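Local atomic coordinates of alpha-fucosidase (Bifidobacterium bifidum, PDB entry 2EAD), a protein that probably cleaves alpha-1,2-L-fucosidic bonds, this chain being the catalytic part of a longer, probably membrane-anchored family 95 glycoside hydrolase. Residues A[859-864]-A[880-885]. The protein carries 1 engineered substitution. Residues are numbered along the deposited sequence; the frame is centred on the assembly and turned at random.
Sequences YEVKNG and SLLVFD
Y859, whose OH is hydrogen-bonded to the backbone O of A834, meets L882 with the root of its side chain: CB lies 3.9 Å from L882 CD1, while the phenol leads away from the strand 880-884. The same CD1 methyl also comes 4.1 Å from V861 CG2, so this leucine branch bridges two alternate residues of the strand 859-863. V861 and F884 point at each other from opposite directions. With CG1 of V861 anti to the backbone N (chi1 -170°), both methyls face the ring. CG1 stands over one face, 3.9 Å from the centroid of the F884 ring and 16° off the normal, a CH-pi contact shifted toward the rim. CG2 stays on the same side of the ring but is displaced past its CD2-CE2 rim, 3.9 Å from CE2 of F884. The phenyl ring also meets that of Y892 at an inclined angle. The side chains meet through carbon alone, mostly buried, although the L882 methyls also lie against the carbonyl O of Y859. E860 and K862 point outward, joined by a long salt bridge (K862 NZ to E860 OE2, 3.8 Å). The strand axes approach to 8.7 Å and run nearly parallel, 19° apart, a spacing at which side chains, not backbones, meet. Two sheets face each other here in the beta-sandwich-like C-terminal domain of family 95: 859-863 lies between 890-896 and 866-867 in one layer, 880-884 between 847-851 and 871-874 in the other, with I894 of strand 890-896 touching both Y859 and L882.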
loop_
_atom_site.group_PDB
_atom_site.type_symbol
_atom_site.label_atom_id
_atom_site.label_comp_id
_atom_site.label_asym_id
_atom_site.label_seq_id
_atom_site.Cartn_x
_atom_site.Cartn_y
_atom_site.Cartn_z
ATOM N N TYR A 859 -33.360 14.080 -6.181
ATOM C CA TYR A 859 -32.471 14.544 -7.248
ATOM C C TYR A 859 -32.934 14.091 -8.629
ATOM O O TYR A 859 -33.792 13.227 -8.750
ATOM C CB TYR A 859 -31.019 14.052 -7.015
ATOM C CG TYR A 859 -30.333 14.670 -5.794
ATOM C CD1 TYR A 859 -29.392 15.675 -5.946
ATOM C CD2 TYR A 859 -30.639 14.232 -4.489
ATOM C CE1 TYR A 859 -28.771 16.252 -4.830
ATOM C CE2 TYR A 859 -30.031 14.804 -3.365
ATOM C CZ TYR A 859 -29.096 15.806 -3.554
ATOM O OH TYR A 859 -28.465 16.371 -2.469
ATOM N N GLU A 860 -32.333 14.689 -9.655
ATOM C CA GLU A 860 -32.600 14.352 -11.036
ATOM C C GLU A 860 -31.322 14.438 -11.886
ATOM O O GLU A 860 -30.341 15.115 -11.537
ATOM C CB GLU A 860 -33.719 15.239 -11.608
ATOM C CG GLU A 860 -33.305 16.674 -11.867
ATOM C CD GLU A 860 -34.498 17.590 -12.103
ATOM O OE1 GLU A 860 -35.633 17.082 -12.229
ATOM O OE2 GLU A 860 -34.284 18.812 -12.160
ATOM N N VAL A 861 -31.370 13.756 -13.021
ATOM C CA VAL A 861 -30.196 13.477 -13.843
ATOM C C VAL A 861 -30.334 14.116 -15.211
ATOM O O VAL A 861 -31.409 14.038 -15.827
ATOM C CB VAL A 861 -30.033 11.939 -14.050
ATOM C CG1 VAL A 861 -28.666 11.608 -14.704
ATOM C CG2 VAL A 861 -30.258 11.167 -12.712
ATOM N N LYS A 862 -29.251 14.756 -15.661
ATOM C CA LYS A 862 -29.181 15.351 -16.999
ATOM C C LYS A 862 -27.898 14.945 -17.701
ATOM O O LYS A 862 -26.863 14.799 -17.043
ATOM C CB LYS A 862 -29.266 16.892 -16.925
ATOM C CG LYS A 862 -30.615 17.378 -16.344
ATOM C CD LYS A 862 -30.871 18.852 -16.537
ATOM C CE LYS A 862 -31.939 19.312 -15.567
ATOM N NZ LYS A 862 -33.189 18.540 -15.819
ATOM N N ASN A 863 -27.968 14.765 -19.018
ATOM C CA ASN A 863 -26.767 14.749 -19.865
ATOM C C ASN A 863 -26.659 16.087 -20.589
ATOM O O ASN A 863 -27.073 16.213 -21.746
ATOM C CB ASN A 863 -26.797 13.576 -20.871
ATOM C CG ASN A 863 -25.658 13.633 -21.914
ATOM O OD1 ASN A 863 -24.747 14.449 -21.830
ATOM N ND2 ASN A 863 -25.729 12.755 -22.898
ATOM N N GLY A 864 -26.088 17.082 -19.911
ATOM C CA GLY A 864 -26.052 18.447 -20.428
ATOM C C GLY A 864 -27.457 19.006 -20.337
ATOM O O GLY A 864 -28.039 19.054 -19.251
ATOM N N SER A 880 -32.899 5.155 -1.179
ATOM C CA SER A 880 -33.144 5.229 -2.607
ATOM C C SER A 880 -31.882 5.356 -3.454
ATOM O O SER A 880 -30.906 6.009 -3.049
ATOM C CB SER A 880 -34.061 6.422 -2.914
ATOM O OG SER A 880 -35.387 6.157 -2.455
ATOM N N LEU A 881 -31.950 4.727 -4.631
ATOM C CA LEU A 881 -30.990 4.868 -5.716
ATOM C C LEU A 881 -31.663 5.471 -6.926
ATOM O O LEU A 881 -32.832 5.185 -7.206
ATOM C CB LEU A 881 -30.446 3.493 -6.180
ATOM C CG LEU A 881 -29.765 2.482 -5.256
ATOM C CD1 LEU A 881 -28.995 1.420 -6.084
ATOM C CD2 LEU A 881 -28.835 3.168 -4.283
ATOM N N LEU A 882 -30.897 6.277 -7.647
ATOM C CA LEU A 882 -31.225 6.707 -8.987
ATOM C C LEU A 882 -30.516 5.750 -9.928
ATOM O O LEU A 882 -29.297 5.599 -9.862
ATOM C CB LEU A 882 -30.736 8.129 -9.223
ATOM C CG LEU A 882 -31.622 9.235 -8.666
ATOM C CD1 LEU A 882 -30.830 10.549 -8.744
ATOM C CD2 LEU A 882 -32.967 9.311 -9.431
ATOM N N VAL A 883 -31.285 5.053 -10.759
ATOM C CA VAL A 883 -30.680 4.164 -11.735
ATOM C C VAL A 883 -30.979 4.589 -13.190
ATOM O O VAL A 883 -32.094 5.057 -13.524
ATOM C CB VAL A 883 -30.892 2.620 -11.395
ATOM C CG1 VAL A 883 -31.497 2.418 -9.982
ATOM C CG2 VAL A 883 -31.687 1.881 -12.433
ATOM N N PHE A 884 -29.972 4.467 -14.036
ATOM C CA PHE A 884 -30.100 4.901 -15.409
ATOM C C PHE A 884 -29.000 4.289 -16.254
ATOM O O PHE A 884 -27.913 4.014 -15.754
ATOM C CB PHE A 884 -30.127 6.442 -15.525
ATOM C CG PHE A 884 -28.989 7.138 -14.843
ATOM C CD1 PHE A 884 -27.875 7.540 -15.573
ATOM C CD2 PHE A 884 -29.031 7.407 -13.469
ATOM C CE1 PHE A 884 -26.815 8.209 -14.950
ATOM C CE2 PHE A 884 -27.975 8.057 -12.837
ATOM C CZ PHE A 884 -26.868 8.464 -13.583
ATOM N N ASP A 885 -29.315 4.028 -17.523
ATOM C CA ASP A 885 -28.324 3.529 -18.473
ATOM C C ASP A 885 -27.316 4.623 -18.785
ATOM O O ASP A 885 -27.614 5.814 -18.648
ATOM C CB ASP A 885 -28.995 3.024 -19.756
ATOM C CG ASP A 885 -29.921 1.850 -19.512
ATOM O OD1 ASP A 885 -29.670 1.052 -18.577
ATOM O OD2 ASP A 885 -30.910 1.709 -20.277
#